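Local coordinates for hypothetical protein (Bacteroides fragilis, PDB 4I17) that is of unknown function but, as an exported protein built of tetratricopeptide (TPR) repeats, probably serves as a helical scaffold for binding partner proteins, at residues S31-L34 against Q40-V43; K56-A61 against Y86-N91; I67-K70 against N74-N77; A84-R87 against Q93-I96; E101-V106 against A110-L115. All blocks are in the same frame, centred on the assembly; numbering follows the deposited sequence. Where two conformers were deposited one is given.

Contact 1: residues S31-L34 against Q40-V43; sequences SEYL and QDSV
Y33 reaches from helix 23-36 to the N-cap residue just ahead of helix 42-54, and its hydroxyl donates a hydrogen bond to the carboxylate of D41, OH to OD2 2.9 Å. The acceptor oxygen uses its anti lone pair, the one directed away from OD1, and lies near the plane of the tyrosine ring at its edge. Ring and carboxylate planes are 85° apart, so the ring meets the carboxylate almost at a right angle, with CE2 of Y33 3.8 Å from CB of D41. The phenol gets there because CG of Y33 is anti to the backbone N (chi1 160°), which brings the end of the side chain nearer to D41.

The close-packed part lies beside this bond. L34 is buried, and its CD2 methyl sits 3.5 Å from the backbone O of D41 and 4.2 Å from its CB; Y64 of helix 58-70 and C48 of helix 42-54 also pack on this leucine. The loose side is that of Q40, whose side chain leads off the interface and is exposed. Y33 and D41, both partly exposed, lie between these extremes. D41 OD2 has a second partner in the hydroxyl of T44, so one carboxylate ties the preceding helix to the first turn of helix 42-54. Its side chain also caps a backbone N, giving an N-capped helix start between helices of a TPR array.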
# COMPACT_ATOMS: atom_id res chain seq x y z
N SER A 31 -24.49 7.07 16.67
CA SER A 31 -23.48 7.75 17.51
C SER A 31 -24.05 8.04 18.91
O SER A 31 -23.34 7.83 19.89
CB SER A 31 -22.97 9.04 16.87
OG SER A 31 -24.05 9.91 16.61
N GLU A 32 -25.33 8.41 18.99
CA GLU A 32 -25.98 8.66 20.28
C GLU A 32 -26.13 7.35 21.05
O GLU A 32 -25.84 7.32 22.24
CB GLU A 32 -27.35 9.33 20.08
CG GLU A 32 -27.97 9.85 21.38
CD GLU A 32 -27.18 10.86 22.20
OE1 GLU A 32 -26.41 11.66 21.61
OE2 GLU A 32 -27.38 10.89 23.44
N TYR A 33 -26.53 6.27 20.38
CA TYR A 33 -26.66 4.96 21.02
C TYR A 33 -25.33 4.51 21.61
O TYR A 33 -25.29 4.09 22.77
CB TYR A 33 -27.17 3.96 19.98
CG TYR A 33 -26.91 2.51 20.33
CD1 TYR A 33 -27.68 1.85 21.27
CD2 TYR A 33 -25.94 1.78 19.64
CE1 TYR A 33 -27.47 0.50 21.57
CE2 TYR A 33 -25.72 0.43 19.93
CZ TYR A 33 -26.49 -0.20 20.88
OH TYR A 33 -26.28 -1.52 21.14
N LEU A 34 -24.23 4.59 20.82
CA LEU A 34 -22.91 4.17 21.30
C LEU A 34 -22.42 5.04 22.47
O LEU A 34 -21.87 4.50 23.43
CB LEU A 34 -21.88 4.16 20.17
CG LEU A 34 -22.16 3.07 19.11
CD1 LEU A 34 -21.42 3.37 17.79
CD2 LEU A 34 -21.80 1.68 19.63
N GLN A 40 -19.91 -0.20 23.40
CA GLN A 40 -19.67 -1.64 23.54
C GLN A 40 -20.09 -2.47 22.32
O GLN A 40 -19.55 -3.55 22.11
CB GLN A 40 -20.41 -2.15 24.79
CG GLN A 40 -19.83 -1.62 26.11
CD GLN A 40 -18.42 -2.13 26.37
OE1 GLN A 40 -17.43 -1.39 26.23
NE2 GLN A 40 -18.30 -3.40 26.74
N ASP A 41 -21.04 -1.97 21.53
CA ASP A 41 -21.56 -2.71 20.38
C ASP A 41 -20.68 -2.46 19.16
O ASP A 41 -20.89 -1.50 18.42
CB ASP A 41 -23.01 -2.27 20.13
CG ASP A 41 -23.76 -2.97 19.02
OD1 ASP A 41 -23.12 -3.74 18.26
OD2 ASP A 41 -24.96 -2.72 18.87
N SER A 42 -19.72 -3.36 18.92
CA SER A 42 -18.79 -3.22 17.79
C SER A 42 -19.46 -3.35 16.41
O SER A 42 -18.96 -2.75 15.45
CB SER A 42 -17.67 -4.24 17.91
OG SER A 42 -18.22 -5.51 18.18
N VAL A 43 -20.53 -4.15 16.30
CA VAL A 43 -21.25 -4.30 15.01
C VAL A 43 -21.82 -2.91 14.62
O VAL A 43 -21.62 -2.45 13.49
CB VAL A 43 -22.38 -5.37 15.11
CG1 VAL A 43 -23.22 -5.39 13.83
CG2 VAL A 43 -21.79 -6.76 15.40

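Contact 2: residues K56-A61 against Y86-N91; sequences KKYKEA and YRDMKN
Y58, in the first turn of helix 58-70, packs on D88 at the C-terminal end of helix 75-88 and on M89 just after it, where two consecutive antiparallel helices of the TPR array come together at one edge. K90, at positive phi, completes the Schellman motif that ends helix 75-88.

Followed outward, the tyrosine meets M89 first and D88 next. Its CB lies 3.5 Å from CG of M89, a selenomethionine, and the two side chains slide past each other in opposite directions. CG of Y58 then passes CB of D88 at 3.9 Å, and CE1 comes closest to it at 3.3 Å. That methylene sits over one ring face as a CH-pi contact, 3.5 Å from the centroid and 19° off the normal. The backbone O of K56 lies over the opposite face, toward the rim, so the ring is held between its own N-terminal loop and the neighbouring helix. On the same face as the methylene, CE2 lies 3.8 Å from the backbone O of D88. At the tip, OH makes a weak hydrogen bond to a bound glycerol, probably from the crystallisation liquor, which K56 NZ also binds.

D88 turns its carboxylate 45° from the ring plane. The chain of M89 bends at chi3 (-97°), which brings its terminal methyl CE to 3.4 Å from the backbone O of Y58.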
# COMPACT_ATOMS: atom_id res chain seq x y z
N LYS A 56 -19.18 12.24 4.99
CA LYS A 56 -17.95 13.03 5.01
C LYS A 56 -17.49 13.49 6.41
O LYS A 56 -16.76 14.47 6.51
CB LYS A 56 -18.04 14.24 4.05
CG LYS A 56 -18.36 13.79 2.62
CD LYS A 56 -18.41 14.96 1.65
CE LYS A 56 -18.84 14.49 0.29
NZ LYS A 56 -17.75 13.75 -0.41
N LYS A 57 -17.88 12.76 7.46
CA LYS A 57 -17.40 13.03 8.82
C LYS A 57 -16.22 12.07 9.00
O LYS A 57 -16.34 11.03 9.68
CB LYS A 57 -18.54 12.84 9.85
CG LYS A 57 -19.76 13.74 9.60
CD LYS A 57 -20.76 13.63 10.77
CE LYS A 57 -22.00 14.48 10.61
NZ LYS A 57 -21.71 15.93 10.54
N TYR A 58 -15.13 12.35 8.30
CA TYR A 58 -13.98 11.43 8.27
C TYR A 58 -13.31 11.19 9.59
O TYR A 58 -12.95 10.03 9.84
CB TYR A 58 -12.93 11.84 7.24
CG TYR A 58 -13.52 12.14 5.88
CD1 TYR A 58 -14.26 11.18 5.19
CD2 TYR A 58 -13.31 13.37 5.26
CE1 TYR A 58 -14.83 11.46 3.95
CE2 TYR A 58 -13.88 13.66 4.03
CZ TYR A 58 -14.60 12.69 3.36
OH TYR A 58 -15.12 12.96 2.13
N LYS A 59 -13.14 12.22 10.45
CA LYS A 59 -12.45 11.97 11.72
C LYS A 59 -13.30 11.08 12.61
O LYS A 59 -12.76 10.20 13.31
CB LYS A 59 -12.06 13.30 12.43
CG LYS A 59 -11.31 13.12 13.76
CD LYS A 59 -9.92 12.47 13.61
CE LYS A 59 -9.23 12.20 14.93
NZ LYS A 59 -9.83 11.05 15.64
N GLU A 60 -14.63 11.32 12.58
CA GLU A 60 -15.60 10.54 13.34
C GLU A 60 -15.56 9.09 12.85
O GLU A 60 -15.54 8.16 13.67
CB GLU A 60 -16.99 11.19 13.20
CG GLU A 60 -17.01 12.65 13.67
CD GLU A 60 -16.75 13.80 12.70
OE1 GLU A 60 -15.84 13.72 11.83
OE2 GLU A 60 -17.44 14.83 12.86
N ALA A 61 -15.48 8.89 11.51
CA ALA A 61 -15.42 7.54 10.93
C ALA A 61 -14.24 6.75 11.53
O ALA A 61 -14.41 5.63 12.05
CB ALA A 61 -15.29 7.63 9.40
N TYR A 86 -8.79 8.14 6.40
CA TYR A 86 -7.57 8.98 6.32
C TYR A 86 -7.23 9.35 4.87
O TYR A 86 -6.82 10.49 4.64
CB TYR A 86 -6.41 8.30 7.03
CG TYR A 86 -6.50 8.52 8.52
CD1 TYR A 86 -6.31 9.79 9.06
CD2 TYR A 86 -6.77 7.47 9.39
CE1 TYR A 86 -6.37 10.01 10.43
CE2 TYR A 86 -6.88 7.69 10.76
CZ TYR A 86 -6.66 8.95 11.28
OH TYR A 86 -6.69 9.16 12.64
N ARG A 87 -7.48 8.44 3.90
CA ARG A 87 -7.32 8.70 2.46
C ARG A 87 -8.25 9.87 2.07
O ARG A 87 -7.85 10.79 1.37
CB ARG A 87 -7.67 7.41 1.68
CG ARG A 87 -7.33 7.44 0.18
CD ARG A 87 -7.59 6.10 -0.50
NE ARG A 87 -9.00 5.71 -0.45
CZ ARG A 87 -9.45 4.48 -0.23
NH1 ARG A 87 -8.59 3.47 -0.09
NH2 ARG A 87 -10.75 4.23 -0.18
N ASP A 88 -9.50 9.83 2.56
CA ASP A 88 -10.53 10.87 2.31
C ASP A 88 -10.14 12.21 2.96
O ASP A 88 -10.47 13.28 2.43
CB ASP A 88 -11.88 10.39 2.81
CG ASP A 88 -12.51 9.25 2.02
OD1 ASP A 88 -12.21 9.13 0.82
OD2 ASP A 88 -13.36 8.52 2.60
N MSE A 89 -9.38 12.17 4.08
CA MSE A 89 -8.81 13.37 4.73
C MSE A 89 -7.52 13.83 4.03
O MSE A 89 -6.89 14.78 4.50
CB MSE A 89 -8.50 13.11 6.21
CG MSE A 89 -9.74 13.18 7.09
SE MSE A 89 -9.27 12.73 8.94
CE MSE A 89 -9.74 10.83 9.08
N LYS A 90 -7.12 13.11 2.95
CA LYS A 90 -5.90 13.36 2.15
C LYS A 90 -4.66 13.29 3.06
O LYS A 90 -3.76 14.13 3.02
CB LYS A 90 -5.99 14.69 1.36
CG LYS A 90 -7.30 14.80 0.57
CD LYS A 90 -7.22 15.71 -0.63
CE LYS A 90 -8.20 15.29 -1.71
NZ LYS A 90 -9.62 15.46 -1.29
N ASN A 91 -4.65 12.25 3.93
CA ASN A 91 -3.54 12.05 4.84
C ASN A 91 -2.88 10.74 4.50
O ASN A 91 -3.27 9.70 5.03
CB ASN A 91 -4.05 12.09 6.30
CG ASN A 91 -2.94 12.03 7.33
OD1 ASN A 91 -1.85 11.55 7.07
ND2 ASN A 91 -3.25 12.40 8.55

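Contact 3: residues I67-K70 against N74-N77; sequences IAIK and NLAN
L75, in the first turn of helix 75-88, sets one methyl against the end of helix 58-70. The contact is apolar: CD2 of L75 lies 4.1 Å from CG2 of I69, and the two side chains cross obliquely. The same methyl also rests on the backbone, 3.7 Å from CA of I69. CG of L75 is anti to its carbonyl carbon (chi1 -76°), and although the bond to CB runs across the interface, the branch beyond it turns in to I69.

Contacts between carbon and polar atoms make up a second group. The leucine methyl is 3.6 Å from the carbonyl O of I69, and the O of A68 is farther off, at the limit of contact.

Within 74-77, ND2 of N77 donates a hydrogen bond to OD1 of N74 at 2.8 Å, tilted 27° from the carbonyl plane. N74, though at the N-cap position, thus uses OD1 for this amide and caps no backbone N.

The contact closes the short loop between two successive antiparallel helices of the TPR array. A78, Y79 and K82 also pack on I69, Y46 of helix 42-54 touches N74 and N77, and V106, after helix 92-105, packs on L75.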
# COMPACT_ATOMS: atom_id res chain seq x y z
N ILE A 67 -13.15 1.67 17.48
CA ILE A 67 -13.96 0.94 18.48
C ILE A 67 -14.05 -0.50 18.03
O ILE A 67 -13.77 -1.40 18.81
CB ILE A 67 -15.36 1.57 18.72
CG1 ILE A 67 -15.24 3.00 19.34
CG2 ILE A 67 -16.23 0.66 19.64
CD1 ILE A 67 -16.58 3.79 19.41
N ALA A 68 -14.39 -0.72 16.75
CA ALA A 68 -14.46 -2.08 16.20
C ALA A 68 -13.09 -2.75 16.30
O ALA A 68 -13.02 -3.92 16.71
CB ALA A 68 -14.93 -2.04 14.75
N ILE A 69 -11.99 -2.02 15.99
CA ILE A 69 -10.65 -2.59 16.06
C ILE A 69 -10.33 -3.01 17.49
O ILE A 69 -9.84 -4.12 17.69
CB ILE A 69 -9.59 -1.62 15.50
CG1 ILE A 69 -9.83 -1.39 13.99
CG2 ILE A 69 -8.14 -2.15 15.76
CD1 ILE A 69 -8.98 -0.24 13.35
N LYS A 70 -10.61 -2.14 18.48
CA LYS A 70 -10.29 -2.45 19.87
C LYS A 70 -11.14 -3.62 20.40
O LYS A 70 -10.67 -4.33 21.29
CB LYS A 70 -10.42 -1.21 20.74
CG LYS A 70 -9.24 -0.26 20.60
CD LYS A 70 -9.47 1.02 21.37
CE LYS A 70 -8.38 2.04 21.12
NZ LYS A 70 -8.70 3.34 21.75
N ASN A 74 -14.47 -7.75 13.04
CA ASN A 74 -14.41 -7.49 11.59
C ASN A 74 -13.13 -6.71 11.24
O ASN A 74 -13.18 -5.66 10.59
CB ASN A 74 -15.66 -6.63 11.26
CG ASN A 74 -16.12 -6.63 9.84
OD1 ASN A 74 -15.65 -7.40 9.02
ND2 ASN A 74 -17.05 -5.74 9.52
N LEU A 75 -12.00 -7.19 11.76
CA LEU A 75 -10.74 -6.46 11.73
C LEU A 75 -10.25 -6.02 10.38
O LEU A 75 -9.84 -4.88 10.28
CB LEU A 75 -9.64 -7.25 12.42
CG LEU A 75 -9.75 -7.21 13.93
CD1 LEU A 75 -8.68 -8.09 14.55
CD2 LEU A 75 -9.62 -5.78 14.45
N ALA A 76 -10.27 -6.88 9.37
CA ALA A 76 -9.77 -6.42 8.06
C ALA A 76 -10.63 -5.27 7.53
O ALA A 76 -10.10 -4.25 7.08
CB ALA A 76 -9.76 -7.56 7.06
N ASN A 77 -11.95 -5.40 7.63
CA ASN A 77 -12.84 -4.33 7.18
C ASN A 77 -12.71 -3.07 8.01
O ASN A 77 -12.81 -1.97 7.46
CB ASN A 77 -14.28 -4.83 7.19
CG ASN A 77 -14.55 -5.76 6.04
OD1 ASN A 77 -14.02 -5.59 4.94
ND2 ASN A 77 -15.30 -6.81 6.29

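Contact 4: residues A84-R87 against Q93-I96; sequences AAYR and QEYI
At the turn joining helices 75-88 and 92-105, residues Y86 and R87 of the first helix face E94 and Y95 of the second. The aliphatic part of E94 lies over one face of the Y86 ring, although the modelled approach of its CG is too close to be trusted in detail. CB of E94 makes the sounder contact, 3.6 Å from CD1 of Y86. The glutamate bends at chi2 (60°), and its carboxylate plane is 42° from the ring.

Y86 and Y95 also bring the backbones close, their CA atoms only 5.2 Å apart, and CB of Y86 is 3.9 Å from the backbone N of Y95. Such a close approach of successive helices fits the antiparallel helix packing of TPR proteins.

Beyond it, R87 and Y95 lie side by side and point the same way. CB of R87 is 3.7 Å from CD1 of Y95, and CD is 3.9 Å from CE1. In one of its two conformers the arginine chain turns at chi3, which lets NH1 meet the hydroxyl of Y95 at 3.4 Å in a weak hydrogen bond. The hydroxyl then lies at the guanidinium edge, in its plane, the guanidinium is 62° from the tyrosine ring, and CA of A84 sits over one guanidinium face.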
# COMPACT_ATOMS: atom_id res chain seq x y z
N ALA A 84 -9.34 4.20 4.78
CA ALA A 84 -10.12 4.94 3.78
C ALA A 84 -10.51 6.32 4.29
O ALA A 84 -10.53 7.28 3.52
CB ALA A 84 -11.36 4.17 3.36
N ALA A 85 -10.84 6.41 5.59
CA ALA A 85 -11.20 7.69 6.20
C ALA A 85 -10.01 8.65 6.14
O ALA A 85 -10.19 9.81 5.79
CB ALA A 85 -11.65 7.47 7.65
N TYR A 86 -8.79 8.14 6.40
CA TYR A 86 -7.57 8.98 6.32
C TYR A 86 -7.23 9.35 4.87
O TYR A 86 -6.82 10.49 4.64
CB TYR A 86 -6.41 8.30 7.03
CG TYR A 86 -6.50 8.52 8.52
CD1 TYR A 86 -6.31 9.79 9.06
CD2 TYR A 86 -6.77 7.47 9.39
CE1 TYR A 86 -6.37 10.01 10.43
CE2 TYR A 86 -6.88 7.69 10.76
CZ TYR A 86 -6.66 8.95 11.28
OH TYR A 86 -6.69 9.16 12.64
N ARG A 87 -7.48 8.44 3.90
CA ARG A 87 -7.32 8.70 2.46
C ARG A 87 -8.25 9.87 2.07
O ARG A 87 -7.85 10.79 1.37
CB ARG A 87 -7.67 7.41 1.68
CG ARG A 87 -7.33 7.44 0.18
CD ARG A 87 -7.59 6.10 -0.50
NE ARG A 87 -9.00 5.71 -0.45
CZ ARG A 87 -9.45 4.48 -0.23
NH1 ARG A 87 -8.59 3.47 -0.09
NH2 ARG A 87 -10.75 4.23 -0.18
N GLN A 93 0.19 9.59 5.11
CA GLN A 93 1.02 8.96 6.14
C GLN A 93 0.16 8.14 7.09
O GLN A 93 0.52 7.01 7.38
CB GLN A 93 1.88 9.98 6.90
CG GLN A 93 3.09 10.49 6.10
CD GLN A 93 3.90 9.40 5.43
OE1 GLN A 93 4.38 8.45 6.06
NE2 GLN A 93 4.04 9.48 4.11
N GLU A 94 -1.00 8.65 7.48
CA GLU A 94 -1.88 7.87 8.36
C GLU A 94 -2.57 6.77 7.59
O GLU A 94 -2.84 5.71 8.15
CB GLU A 94 -2.87 8.78 9.07
CG GLU A 94 -3.54 8.10 10.23
CD GLU A 94 -2.72 7.58 11.39
OE1 GLU A 94 -2.50 8.35 12.34
OE2 GLU A 94 -2.40 6.37 11.38
N TYR A 95 -2.82 6.99 6.29
CA TYR A 95 -3.40 5.95 5.44
C TYR A 95 -2.50 4.71 5.43
O TYR A 95 -2.96 3.62 5.80
CB TYR A 95 -3.58 6.48 4.01
CG TYR A 95 -4.01 5.42 3.03
CD1 TYR A 95 -5.31 4.91 3.06
CD2 TYR A 95 -3.17 4.98 2.02
CE1 TYR A 95 -5.73 3.95 2.14
CE2 TYR A 95 -3.59 4.03 1.09
CZ TYR A 95 -4.88 3.55 1.14
OH TYR A 95 -5.31 2.61 0.24
N ILE A 96 -1.21 4.88 5.11
CA ILE A 96 -0.30 3.72 5.05
C ILE A 96 0.08 3.21 6.45
O ILE A 96 0.29 2.00 6.61
CB ILE A 96 0.94 3.98 4.15
CG1 ILE A 96 1.70 2.67 3.84
CG2 ILE A 96 1.90 5.05 4.73
CD1 ILE A 96 0.79 1.55 3.18

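Contact 5: residues E101-V106 against A110-L115; sequences EGIKAV and ATIEKL
G102 and I103 of helix 92-105 meet I112 on helix 110-129, the next helix of the TPR array. The segments 101-105 and 110-115 run roughly antiparallel, their axes 9.6 Å apart at closest approach and 144° between directions.

Along the first segment, G102 comes first. Without a side chain it leaves the helix surface open to I112, whose CD1 lies 4.1 Å from the carbonyl O of G102. That O is also the acceptor for the backbone N of V106, at 2.9 Å, within its own helix.

I103 follows and carries the closest approach. Its CG1 sits between the backbone N and the carbonyl carbon (chi1 62°), which leaves the CG2 methyl anti to the carbonyl carbon and directed at I112; the rest of the side chain leads away. The two isoleucines cross at an angle.

V106 is the first residue to leave helical geometry. On the other segment, I112 offers CG2 to I103 while its CD1 reaches G102, and I80 of helix 75-88 lies against it too. E113, nearby, has its carboxylate bound by T147 and S148.

At the closest approach of the two side chains, CG2 of I103 and CG2 of I112 are 3.3 Å apart, tighter than usual for two methyl carbons.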
# COMPACT_ATOMS: atom_id res chain seq x y z
N GLU A 101 -0.52 -1.33 10.28
CA GLU A 101 -1.07 -1.91 11.50
C GLU A 101 -2.02 -3.06 11.14
O GLU A 101 -1.95 -4.11 11.75
CB GLU A 101 -1.81 -0.84 12.33
CG GLU A 101 -0.88 0.11 13.07
CD GLU A 101 0.16 -0.57 13.95
OE1 GLU A 101 -0.23 -1.39 14.82
OE2 GLU A 101 1.37 -0.31 13.75
N GLY A 102 -2.83 -2.88 10.10
CA GLY A 102 -3.76 -3.90 9.64
C GLY A 102 -3.09 -5.16 9.12
O GLY A 102 -3.54 -6.25 9.47
N ILE A 103 -1.98 -5.03 8.32
CA ILE A 103 -1.27 -6.21 7.79
C ILE A 103 -0.60 -6.98 8.93
O ILE A 103 -0.45 -8.19 8.81
CB ILE A 103 -0.26 -5.96 6.64
CG1 ILE A 103 0.92 -5.06 7.03
CG2 ILE A 103 -0.90 -5.55 5.33
CD1 ILE A 103 2.25 -5.75 6.99
N LYS A 104 -0.20 -6.29 10.00
CA LYS A 104 0.39 -6.91 11.19
C LYS A 104 -0.68 -7.64 12.00
O LYS A 104 -0.40 -8.71 12.53
CB LYS A 104 1.07 -5.83 12.07
CG LYS A 104 2.42 -5.38 11.52
CD LYS A 104 3.01 -4.22 12.30
CE LYS A 104 4.20 -3.63 11.58
NZ LYS A 104 4.60 -2.32 12.15
N ALA A 105 -1.90 -7.10 12.08
CA ALA A 105 -2.97 -7.72 12.86
C ALA A 105 -3.63 -8.92 12.13
O ALA A 105 -3.96 -9.92 12.78
CB ALA A 105 -4.04 -6.69 13.22
N VAL A 106 -3.88 -8.78 10.82
CA VAL A 106 -4.50 -9.81 9.99
C VAL A 106 -3.53 -10.14 8.80
O VAL A 106 -3.81 -9.76 7.66
CB VAL A 106 -5.93 -9.44 9.49
CG1 VAL A 106 -6.73 -10.70 9.14
CG2 VAL A 106 -6.69 -8.62 10.53
N ALA A 110 -6.17 -10.73 1.78
CA ALA A 110 -6.05 -10.31 0.37
C ALA A 110 -6.28 -8.80 0.16
O ALA A 110 -5.41 -8.16 -0.43
CB ALA A 110 -7.01 -11.10 -0.51
N THR A 111 -7.42 -8.24 0.62
CA THR A 111 -7.73 -6.83 0.35
C THR A 111 -6.71 -5.88 1.05
O THR A 111 -6.23 -4.97 0.37
CB THR A 111 -9.21 -6.51 0.65
OG1 THR A 111 -10.01 -7.41 -0.14
CG2 THR A 111 -9.58 -5.10 0.24
N ILE A 112 -6.33 -6.10 2.33
CA ILE A 112 -5.34 -5.24 3.01
C ILE A 112 -3.98 -5.34 2.28
O ILE A 112 -3.35 -4.30 2.04
CB ILE A 112 -5.19 -5.52 4.52
CG1 ILE A 112 -6.50 -5.25 5.27
CG2 ILE A 112 -4.06 -4.64 5.13
CD1 ILE A 112 -6.46 -5.71 6.70
N GLU A 113 -3.54 -6.57 1.91
CA GLU A 113 -2.26 -6.70 1.19
C GLU A 113 -2.30 -5.96 -0.12
O GLU A 113 -1.30 -5.33 -0.45
CB GLU A 113 -1.84 -8.16 0.95
CG GLU A 113 -1.32 -8.87 2.19
CD GLU A 113 -0.51 -10.13 1.94
OE1 GLU A 113 -0.42 -10.59 0.78
OE2 GLU A 113 0.06 -10.64 2.93
N LYS A 114 -3.45 -6.01 -0.86
CA LYS A 114 -3.55 -5.31 -2.14
C LYS A 114 -3.39 -3.81 -1.93
O LYS A 114 -2.58 -3.21 -2.62
CB LYS A 114 -4.87 -5.60 -2.88
CG LYS A 114 -4.94 -6.98 -3.51
CD LYS A 114 -6.32 -7.23 -4.12
CE LYS A 114 -6.43 -8.55 -4.85
NZ LYS A 114 -6.41 -9.71 -3.92
N LEU A 115 -4.11 -3.21 -0.96
CA LEU A 115 -4.01 -1.77 -0.71
C LEU A 115 -2.60 -1.34 -0.28
O LEU A 115 -2.10 -0.30 -0.74
CB LEU A 115 -5.02 -1.36 0.35
CG LEU A 115 -6.47 -1.65 -0.04
CD1 LEU A 115 -7.40 -1.54 1.18
CD2 LEU A 115 -6.92 -0.75 -1.18

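The five contacts follow the chain through the N-terminal part of the helical array, from helix 23-36 to helix 110-129. Contact 1 joins helices 23-36 and 42-54, contacts 2 and 3 the two ends of the pair 58-70 and 75-88, contact 4 the pair 75-88 and 92-105, and contact 5 the pair 92-105 and 110-129. Contacts 2 and 4 share Y86 and R87, with centres about 8 Å apart, whereas contacts 2 and 3 lie about 17 Å apart at opposite ends of their helices. Contact 3 touches contacts 1 and 5, and contact 4 touches contacts 2 and 5. Successive helices thus pack side by side into one continuous array, as in TPR proteins.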